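Local atomic coordinates of MOBA relate protein (Mycobacterium sp., PDB entry 2WAW), a protein that is of unknown function but carries a MobA-like nucleotidyltransferase domain, so it probably transfers a nucleotide from a nucleoside triphosphate to an acceptor. Residues E130-I135 against R171-A176; G104-I109 against D177-V182; A124-C129 against G165-R170. One frame throughout, in Å; residues are numbered along the deposited sequence. Where two conformers were deposited one is given.

Contact 1 (E130-I135 against R171-A176); sequences EYANGI and RIRVDA
Glu-130 meets the strand 169-173 with both its backbone and its carboxylate. Glu-130 N donates to Ile-172 O over 2.8 Å in an almost straight bond (174°). Glu-130 O accepts securely from Val-174 N at 2.9 Å. In the conformer given, Arg-173 NH1 adds a second, less certain bond to Glu-130 O from the opposite face of the carbonyl plane; there the bend at chi2 (88°) turns the guanidinium back toward this oxygen, which lies at its edge. Out on the side chain, Glu-130 OE2 forms a salt bridge of 2.8 Å with Arg-171 NH1; the acid is met from above its carboxylate plane, whereas the guanidinium presents its edge. In the conformer given, Ile-135 CD1 lies over one face of that same guanidinium, offset toward its rim. This is the parallel pairing of the outermost strand 169-173 with strand 126-131, in the mixed sheet of a GT-A-type nucleotidyltransferase fold. Where the pairing ends, Ala-132 N still donates to Ala-176 O at 2.8 Å, while the Tyr-131 ring lies alongside Val-174, with Tyr-131 CE1 3.6 Å from Val-174 CG1. The type I turn from Tyr-131 to Gly-134 leads the chain into strand 134-142, bringing Ile-135 beside Arg-171. Farther out, Tyr-131 OH is hydrogen-bonded to His-137 O, and Asn-133 OD1 to Val-178 N.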
loop_
_atom_site.group_PDB
_atom_site.type_symbol
_atom_site.label_atom_id
_atom_site.label_comp_id
_atom_site.label_asym_id
_atom_site.label_seq_id
_atom_site.Cartn_x
_atom_site.Cartn_y
_atom_site.Cartn_z
ATOM N N GLU A 130 -7.739 -6.425 -10.676
ATOM C CA GLU A 130 -7.325 -7.124 -11.868
ATOM C C GLU A 130 -7.186 -6.116 -12.988
ATOM O O GLU A 130 -8.178 -5.613 -13.520
ATOM C CB GLU A 130 -8.322 -8.222 -12.240
ATOM C CG GLU A 130 -7.878 -9.013 -13.453
ATOM C CD GLU A 130 -8.749 -10.219 -13.705
ATOM O OE1 GLU A 130 -9.990 -10.080 -13.692
ATOM O OE2 GLU A 130 -8.186 -11.302 -13.928
ATOM N N TYR A 131 -5.938 -5.809 -13.314
ATOM C CA TYR A 131 -5.612 -4.859 -14.363
ATOM C C TYR A 131 -5.520 -5.583 -15.704
ATOM O O TYR A 131 -5.632 -6.815 -15.777
ATOM C CB TYR A 131 -4.282 -4.208 -14.012
ATOM C CG TYR A 131 -4.322 -3.412 -12.720
ATOM C CD1 TYR A 131 -4.714 -2.073 -12.734
ATOM C CD2 TYR A 131 -3.961 -3.985 -11.516
ATOM C CE1 TYR A 131 -4.748 -1.318 -11.580
ATOM C CE2 TYR A 131 -3.993 -3.241 -10.336
ATOM C CZ TYR A 131 -4.388 -1.902 -10.380
ATOM O OH TYR A 131 -4.432 -1.115 -9.260
ATOM N N ALA A 132 -5.331 -4.815 -16.774
ATOM C CA ALA A 132 -5.248 -5.366 -18.118
ATOM C C ALA A 132 -4.093 -6.379 -18.281
ATOM O O ALA A 132 -4.196 -7.314 -19.085
ATOM C CB ALA A 132 -5.114 -4.238 -19.111
ATOM N N ASN A 133 -3.015 -6.198 -17.513
ATOM C CA ASN A 133 -1.816 -7.036 -17.617
ATOM C C ASN A 133 -1.467 -7.784 -16.331
ATOM O O ASN A 133 -0.310 -8.158 -16.114
ATOM C CB ASN A 133 -0.612 -6.200 -18.080
ATOM C CG ASN A 133 -0.257 -5.079 -17.112
ATOM O OD1 ASN A 133 -1.095 -4.608 -16.338
ATOM N ND2 ASN A 133 0.997 -4.639 -17.163
ATOM N N GLY A 134 -2.473 -7.996 -15.487
ATOM C CA GLY A 134 -2.322 -8.827 -14.297
ATOM C C GLY A 134 -2.964 -8.278 -13.040
ATOM O O GLY A 134 -3.498 -7.171 -13.039
ATOM N N ILE A 135 -2.912 -9.077 -11.977
ATOM C CA ILE A 135 -3.406 -8.738 -10.639
ATOM C C ILE A 135 -2.409 -7.825 -9.935
ATOM O O ILE A 135 -1.193 -8.000 -10.104
ATOM C CB ILE A 135 -3.569 -10.042 -9.801
ATOM C CG1 ILE A 135 -4.676 -10.940 -10.382
ATOM C CG2 ILE A 135 -3.771 -9.761 -8.302
ATOM C CD1 ILE A 135 -6.038 -10.293 -10.460
ATOM N N ARG A 171 -11.803 -10.857 -7.796
ATOM C CA ARG A 171 -11.024 -10.028 -8.733
ATOM C C ARG A 171 -11.869 -8.856 -9.228
ATOM O O ARG A 171 -12.908 -9.061 -9.848
ATOM C CB ARG A 171 -10.520 -10.879 -9.911
ATOM C CG ARG A 171 -9.422 -11.874 -9.565
ATOM C CD ARG A 171 -9.163 -12.848 -10.719
ATOM N NE ARG A 171 -8.009 -13.693 -10.437
ATOM C CZ ARG A 171 -6.950 -13.823 -11.228
ATOM N NH1 ARG A 171 -6.886 -13.179 -12.392
ATOM N NH2 ARG A 171 -5.958 -14.618 -10.859
ATOM N N ILE A 172 -11.421 -7.635 -8.945
ATOM C CA ILE A 172 -12.149 -6.430 -9.327
ATOM C C ILE A 172 -11.424 -5.802 -10.513
ATOM O O ILE A 172 -10.276 -5.366 -10.381
ATOM C CB ILE A 172 -12.218 -5.404 -8.165
ATOM C CG1 ILE A 172 -12.736 -6.046 -6.854
ATOM C CG2 ILE A 172 -13.058 -4.200 -8.580
ATOM C CD1 ILE A 172 -14.069 -6.748 -6.978
ATOM N N ARG A 173 -12.090 -5.749 -11.658
ATOM C CA ARG A 173 -11.478 -5.247 -12.886
ATOM C C ARG A 173 -11.211 -3.741 -12.809
ATOM O O ARG A 173 -12.079 -2.968 -12.382
ATOM C CB ARG A 173 -12.377 -5.562 -14.087
ATOM C CG ARG A 173 -11.849 -5.066 -15.429
ATOM C CD ARG A 173 -10.937 -6.075 -16.116
ATOM N NE ARG A 173 -10.400 -5.545 -17.372
ATOM C CZ ARG A 173 -9.235 -4.911 -17.484
ATOM N NH1 ARG A 173 -8.469 -4.737 -16.418
ATOM N NH2 ARG A 173 -8.832 -4.458 -18.665
ATOM N N VAL A 174 -10.006 -3.340 -13.222
ATOM C CA VAL A 174 -9.608 -1.934 -13.347
ATOM C C VAL A 174 -9.110 -1.737 -14.789
ATOM O O VAL A 174 -8.286 -2.510 -15.277
ATOM C CB VAL A 174 -8.491 -1.571 -12.329
ATOM C CG1 VAL A 174 -8.050 -0.100 -12.487
ATOM C CG2 VAL A 174 -8.977 -1.827 -10.909
ATOM N N ASP A 175 -9.623 -0.715 -15.474
ATOM C CA ASP A 175 -9.298 -0.476 -16.885
ATOM C C ASP A 175 -8.005 0.335 -16.965
ATOM O O ASP A 175 -8.007 1.526 -17.335
ATOM C CB ASP A 175 -10.457 0.255 -17.577
ATOM C CG ASP A 175 -10.332 0.276 -19.103
ATOM O OD1 ASP A 175 -9.520 -0.485 -19.673
ATOM O OD2 ASP A 175 -11.069 1.062 -19.728
ATOM N N ALA A 176 -6.909 -0.327 -16.602
ATOM C CA ALA A 176 -5.567 0.252 -16.578
ATOM C C ALA A 176 -4.575 -0.899 -16.502
ATOM O O ALA A 176 -4.978 -2.045 -16.277
ATOM C CB ALA A 176 -5.417 1.169 -15.350
#

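Contact 2 (G104-I109 against D177-V182)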
loop_
_atom_site.group_PDB
_atom_site.type_symbol
_atom_site.label_atom_id
_atom_site.label_comp_id
_atom_site.label_asym_id
_atom_site.label_seq_id
_atom_site.Cartn_x
_atom_site.Cartn_y
_atom_site.Cartn_z
ATOM N N GLY A 104 3.893 2.115 -0.473
ATOM C CA GLY A 104 4.244 3.537 -0.445
ATOM C C GLY A 104 4.829 4.046 -1.762
ATOM O O GLY A 104 4.900 5.268 -1.995
ATOM N N ASP A 105 5.246 3.098 -2.608
ATOM C CA ASP A 105 5.914 3.396 -3.880
ATOM C C ASP A 105 5.045 3.120 -5.115
ATOM O O ASP A 105 5.554 2.986 -6.235
ATOM C CB ASP A 105 7.291 2.698 -3.995
ATOM C CG ASP A 105 7.219 1.196 -3.755
ATOM O OD1 ASP A 105 6.812 0.810 -2.635
ATOM O OD2 ASP A 105 7.611 0.413 -4.656
ATOM N N GLN A 106 3.743 3.094 -4.929
ATOM C CA GLN A 106 2.777 2.934 -5.999
ATOM C C GLN A 106 1.770 4.100 -6.104
ATOM O O GLN A 106 0.608 3.935 -5.828
ATOM C CB GLN A 106 1.961 1.669 -5.779
ATOM C CG GLN A 106 2.663 0.390 -5.776
ATOM C CD GLN A 106 1.814 -0.770 -5.229
ATOM O OE1 GLN A 106 1.526 -0.863 -4.053
ATOM N NE2 GLN A 106 1.477 -1.661 -6.086
ATOM N N PRO A 107 2.256 5.269 -6.494
ATOM C CA PRO A 107 1.396 6.459 -6.534
ATOM C C PRO A 107 0.374 6.465 -7.659
ATOM O O PRO A 107 -0.533 7.309 -7.661
ATOM C CB PRO A 107 2.392 7.610 -6.726
ATOM C CG PRO A 107 3.569 6.984 -7.434
ATOM C CD PRO A 107 3.652 5.575 -6.848
ATOM N N GLY A 108 0.537 5.553 -8.615
ATOM C CA GLY A 108 -0.348 5.465 -9.780
ATOM C C GLY A 108 -1.686 4.796 -9.524
ATOM O O GLY A 108 -2.550 4.790 -10.380
ATOM N N ILE A 109 -1.852 4.193 -8.352
ATOM C CA ILE A 109 -3.163 3.692 -7.924
ATOM C C ILE A 109 -4.131 4.879 -7.874
ATOM O O ILE A 109 -3.710 6.003 -7.608
ATOM C CB ILE A 109 -3.007 3.016 -6.530
ATOM C CG1 ILE A 109 -2.300 1.667 -6.687
ATOM C CG2 ILE A 109 -4.358 2.842 -5.824
ATOM C CD1 ILE A 109 -1.842 1.074 -5.348
ATOM N N ASP A 177 -3.285 -0.603 -16.676
ATOM C CA ASP A 177 -2.213 -1.556 -16.359
ATOM C C ASP A 177 -1.845 -1.507 -14.874
ATOM O O ASP A 177 -2.120 -0.515 -14.200
ATOM C CB ASP A 177 -0.962 -1.274 -17.192
ATOM C CG ASP A 177 -1.145 -1.635 -18.661
ATOM O OD1 ASP A 177 -2.089 -2.386 -18.988
ATOM O OD2 ASP A 177 -0.324 -1.178 -19.486
ATOM N N VAL A 178 -1.207 -2.568 -14.383
ATOM C CA VAL A 178 -0.695 -2.610 -12.994
ATOM C C VAL A 178 0.137 -1.344 -12.740
ATOM O O VAL A 178 0.966 -0.968 -13.585
ATOM C CB VAL A 178 0.165 -3.886 -12.743
ATOM C CG1 VAL A 178 0.813 -3.900 -11.343
ATOM C CG2 VAL A 178 -0.666 -5.153 -12.930
ATOM N N PRO A 179 -0.089 -0.670 -11.593
ATOM C CA PRO A 179 0.669 0.549 -11.276
ATOM C C PRO A 179 2.148 0.229 -11.162
ATOM O O PRO A 179 2.511 -0.867 -10.721
ATOM C CB PRO A 179 0.140 0.945 -9.892
ATOM C CG PRO A 179 -0.460 -0.322 -9.322
ATOM C CD PRO A 179 -1.053 -1.005 -10.528
ATOM N N LEU A 180 2.990 1.162 -11.596
ATOM C CA LEU A 180 4.421 0.997 -11.448
ATOM C C LEU A 180 4.771 1.079 -9.977
ATOM O O LEU A 180 4.113 1.802 -9.223
ATOM C CB LEU A 180 5.171 2.093 -12.200
ATOM C CG LEU A 180 5.030 2.139 -13.730
ATOM C CD1 LEU A 180 5.932 3.236 -14.279
ATOM C CD2 LEU A 180 5.374 0.797 -14.358
ATOM N N ASP A 181 5.787 0.316 -9.584
ATOM C CA ASP A 181 6.391 0.462 -8.261
ATOM C C ASP A 181 7.900 0.632 -8.412
ATOM O O ASP A 181 8.409 0.697 -9.533
ATOM C CB ASP A 181 6.018 -0.696 -7.323
ATOM C CG ASP A 181 6.262 -2.065 -7.939
ATOM O OD1 ASP A 181 7.207 -2.217 -8.750
ATOM O OD2 ASP A 181 5.503 -2.998 -7.595
ATOM N N VAL A 182 8.619 0.726 -7.295
ATOM C CA VAL A 182 10.033 1.084 -7.358
ATOM C C VAL A 182 10.889 0.127 -6.510
ATOM O O VAL A 182 10.877 0.207 -5.269
ATOM C CB VAL A 182 10.247 2.570 -6.912
ATOM C CG1 VAL A 182 11.744 2.940 -6.926
ATOM C CG2 VAL A 182 9.462 3.509 -7.834
HETATM O O HOH W 1 3.010 -2.672 -8.344
HETATM O O HOH W 2 2.568 3.988 -9.695
#
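Two irregular loops meet here, one following strand 98-103 and the other leading to helix 185-197, joined by one direct hydrogen bond, two waters and a small apolar patch. Val-182 N donates to Asp-105 OD2 over 2.8 Å, nearly straight at 170° and on the anti lone pair of the oxygen. The carboxylate is turned toward this N-H by a chi1 of 54°, which sets CG between the backbone N and the carbonyl carbon. Next to it, Asp-181 CA makes a CA-H...O contact of 3.3 Å with Asp-105 O. One water accepts from Gln-106 NE2 and donates to Pro-179 O and, in the conformer given, to Asp-181 OD2; Gln-106 OE1 accepts from Leu-103 N. A second water, accepting from Gly-108 N, donates to Leu-180 O at 2.7 Å. Pro-179 CG supplies the apolar part, 3.8 Å from Ile-109 CG1. Lys-23 NZ bonds to Val-182 O and forms a long, weak ion pair with Asp-105 OD2. This Gly-Asp-Gln-Pro loop with a lysine close by is consistent with the nucleotide-binding side of a MobA-like domain. The direct bond thus fixes the Asp-105 carboxylate, while the waters supply most of the other polar links between the loops.

Contact 3 (A124-C129 against G165-R170)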
loop_
_atom_site.group_PDB
_atom_site.type_symbol
_atom_site.label_atom_id
_atom_site.label_comp_id
_atom_site.label_asym_id
_atom_site.label_seq_id
_atom_site.Cartn_x
_atom_site.Cartn_y
_atom_site.Cartn_z
ATOM N N ALA A 124 -16.570 -10.229 0.635
ATOM C CA ALA A 124 -15.489 -11.116 0.165
ATOM C C ALA A 124 -14.402 -11.182 1.239
ATOM O O ALA A 124 -14.145 -10.196 1.939
ATOM C CB ALA A 124 -14.904 -10.642 -1.151
ATOM N N THR A 125 -13.770 -12.341 1.374
ATOM C CA THR A 125 -12.693 -12.515 2.350
ATOM C C THR A 125 -11.445 -11.726 1.954
ATOM O O THR A 125 -10.879 -11.010 2.778
ATOM C CB THR A 125 -12.362 -14.015 2.577
ATOM O OG1 THR A 125 -13.530 -14.688 3.064
ATOM C CG2 THR A 125 -11.245 -14.179 3.586
ATOM N N ILE A 126 -11.036 -11.860 0.691
ATOM C CA ILE A 126 -9.959 -11.065 0.091
ATOM C C ILE A 126 -10.454 -10.550 -1.253
ATOM O O ILE A 126 -11.227 -11.226 -1.929
ATOM C CB ILE A 126 -8.688 -11.924 -0.145
ATOM C CG1 ILE A 126 -8.122 -12.420 1.194
ATOM C CG2 ILE A 126 -7.640 -11.156 -0.952
ATOM C CD1 ILE A 126 -7.035 -13.486 1.072
ATOM N N ALA A 127 -10.051 -9.344 -1.626
ATOM C CA ALA A 127 -10.271 -8.919 -3.019
ATOM C C ALA A 127 -9.016 -8.279 -3.571
ATOM O O ALA A 127 -8.190 -7.752 -2.814
ATOM C CB ALA A 127 -11.435 -7.977 -3.100
ATOM N N VAL A 128 -8.868 -8.334 -4.890
ATOM C CA VAL A 128 -7.677 -7.787 -5.549
ATOM C C VAL A 128 -8.079 -7.027 -6.801
ATOM O O VAL A 128 -9.147 -7.280 -7.360
ATOM C CB VAL A 128 -6.651 -8.897 -5.907
ATOM C CG1 VAL A 128 -6.229 -9.666 -4.655
ATOM C CG2 VAL A 128 -7.204 -9.841 -6.991
ATOM N N CYS A 129 -7.246 -6.083 -7.224
ATOM C CA CYS A 129 -7.487 -5.427 -8.505
ATOM C C CYS A 129 -6.930 -6.260 -9.644
ATOM O O CYS A 129 -5.796 -6.750 -9.587
ATOM C CB CYS A 129 -6.878 -4.035 -8.513
ATOM S SG CYS A 129 -7.777 -2.889 -7.403
ATOM N N GLY A 165 -5.635 -20.609 -2.061
ATOM C CA GLY A 165 -6.926 -21.262 -2.311
ATOM C C GLY A 165 -7.770 -21.547 -1.072
ATOM O O GLY A 165 -8.860 -22.134 -1.183
ATOM N N ARG A 166 -7.282 -21.141 0.102
ATOM C CA ARG A 166 -8.029 -21.343 1.353
ATOM C C ARG A 166 -9.162 -20.332 1.513
ATOM O O ARG A 166 -10.133 -20.596 2.228
ATOM C CB ARG A 166 -7.118 -21.228 2.584
ATOM C CG ARG A 166 -5.823 -22.020 2.543
ATOM C CD ARG A 166 -4.964 -21.609 3.733
ATOM N NE ARG A 166 -3.602 -21.245 3.346
ATOM C CZ ARG A 166 -2.828 -20.397 4.022
ATOM N NH1 ARG A 166 -3.278 -19.809 5.126
ATOM N NH2 ARG A 166 -1.601 -20.129 3.589
ATOM N N HIS A 167 -9.022 -19.168 0.873
ATOM C CA HIS A 167 -9.976 -18.075 1.049
ATOM C C HIS A 167 -10.521 -17.611 -0.285
ATOM O O HIS A 167 -9.823 -17.696 -1.303
ATOM C CB HIS A 167 -9.308 -16.889 1.747
ATOM C CG HIS A 167 -8.691 -17.234 3.071
ATOM N ND1 HIS A 167 -7.327 -17.257 3.270
ATOM C CD2 HIS A 167 -9.250 -17.559 4.261
ATOM C CE1 HIS A 167 -7.072 -17.581 4.527
ATOM N NE2 HIS A 167 -8.221 -17.768 5.150
ATOM N N GLY A 168 -11.759 -17.123 -0.278
ATOM C CA GLY A 168 -12.347 -16.516 -1.470
ATOM C C GLY A 168 -11.553 -15.280 -1.834
ATOM O O GLY A 168 -11.188 -14.480 -0.962
ATOM N N VAL A 169 -11.258 -15.149 -3.121
ATOM C CA VAL A 169 -10.511 -14.012 -3.635
ATOM C C VAL A 169 -11.278 -13.408 -4.786
ATOM O O VAL A 169 -11.383 -14.008 -5.878
ATOM C CB VAL A 169 -9.088 -14.420 -4.087
ATOM C CG1 VAL A 169 -8.356 -13.230 -4.732
ATOM C CG2 VAL A 169 -8.287 -14.976 -2.915
ATOM N N ARG A 170 -11.807 -12.211 -4.564
ATOM C CA ARG A 170 -12.600 -11.569 -5.602
ATOM C C ARG A 170 -11.732 -10.670 -6.474
ATOM O O ARG A 170 -11.036 -9.803 -5.955
ATOM C CB ARG A 170 -13.715 -10.772 -4.968
ATOM C CG ARG A 170 -14.805 -10.440 -5.910
ATOM C CD ARG A 170 -16.012 -9.906 -5.170
ATOM N NE ARG A 170 -17.147 -9.857 -6.073
ATOM C CZ ARG A 170 -18.353 -9.395 -5.753
ATOM N NH1 ARG A 170 -18.588 -8.875 -4.556
ATOM N NH2 ARG A 170 -19.315 -9.424 -6.659
#
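A chi1 of -60° sets Thr-125 OG1 beside the backbone N and CG2 anti to it, and in His-167 the ring carbon CG is anti to the carbonyl carbon (chi1 -56°); Thr-125 CG2 thereby comes to 3.8 Å from His-167 CB, the two side chains crossing at about a right angle. Ile-126 CD1 approaches the same CB, so the base of the histidine side chain rests against Thr-125, just before the strand, and Ile-126, its first residue. Beyond this point the segments run as parallel strands, at the edge of the mixed sheet of the MobA-like (GT-A clan) domain. Ile-126 N takes Gly-168 O in a rather bent bond of 3.1 Å (144°), and the next two are straighter: Arg-170 N to Ile-126 O, and Val-128 N to Arg-170 O at 2.8 Å, the latter nearly along the C=O axis. Besides the hydrogen bond from Arg-170 N, Ile-126 O receives a weaker CA-H...O contact from Val-169 CA at 3.3 Å. On the sheet face that carries Ile-126 and Val-169, Ile-126 CB packs 4.1 Å from Val-169 CG2, and Val-128 CG1 touches Val-169 CG1. On the other face Ala-127 CB and Arg-170 CB lie 4.1 Å apart, and Ala-124 CB comes to 4.0 Å from Arg-170 CB; the extended arginine chain then leads away, and its NH1 bonds to Gly-120 O of helix 111-121. Ile-162 of helix 158-163 packs on Ile-126 and Val-128, and Leu-161 on His-167. Strand 134-142 flanks 126-131 on its other edge.

Contacts 1 and 3 are successive lengths of one parallel pairing, strand 126-131 against 169-173, bridged by the hydrogen bond from Ile-172 N to Val-128 O. Contact 3 is partly buried and relies on backbone bonds and aliphatic packing against helix 158-163, whereas contact 1 lies at the surface and adds charged side chains. Contact 2 is also partly buried; its centre lies about 9 Å from the centre of the chain, those of contacts 1 and 3 about 16 and 17 Å, yet it joins loops rather than strands and depends largely on water and a carboxylate. It adjoins contact 1 through the Tyr-131 ring against Pro-179, but does not touch contact 3.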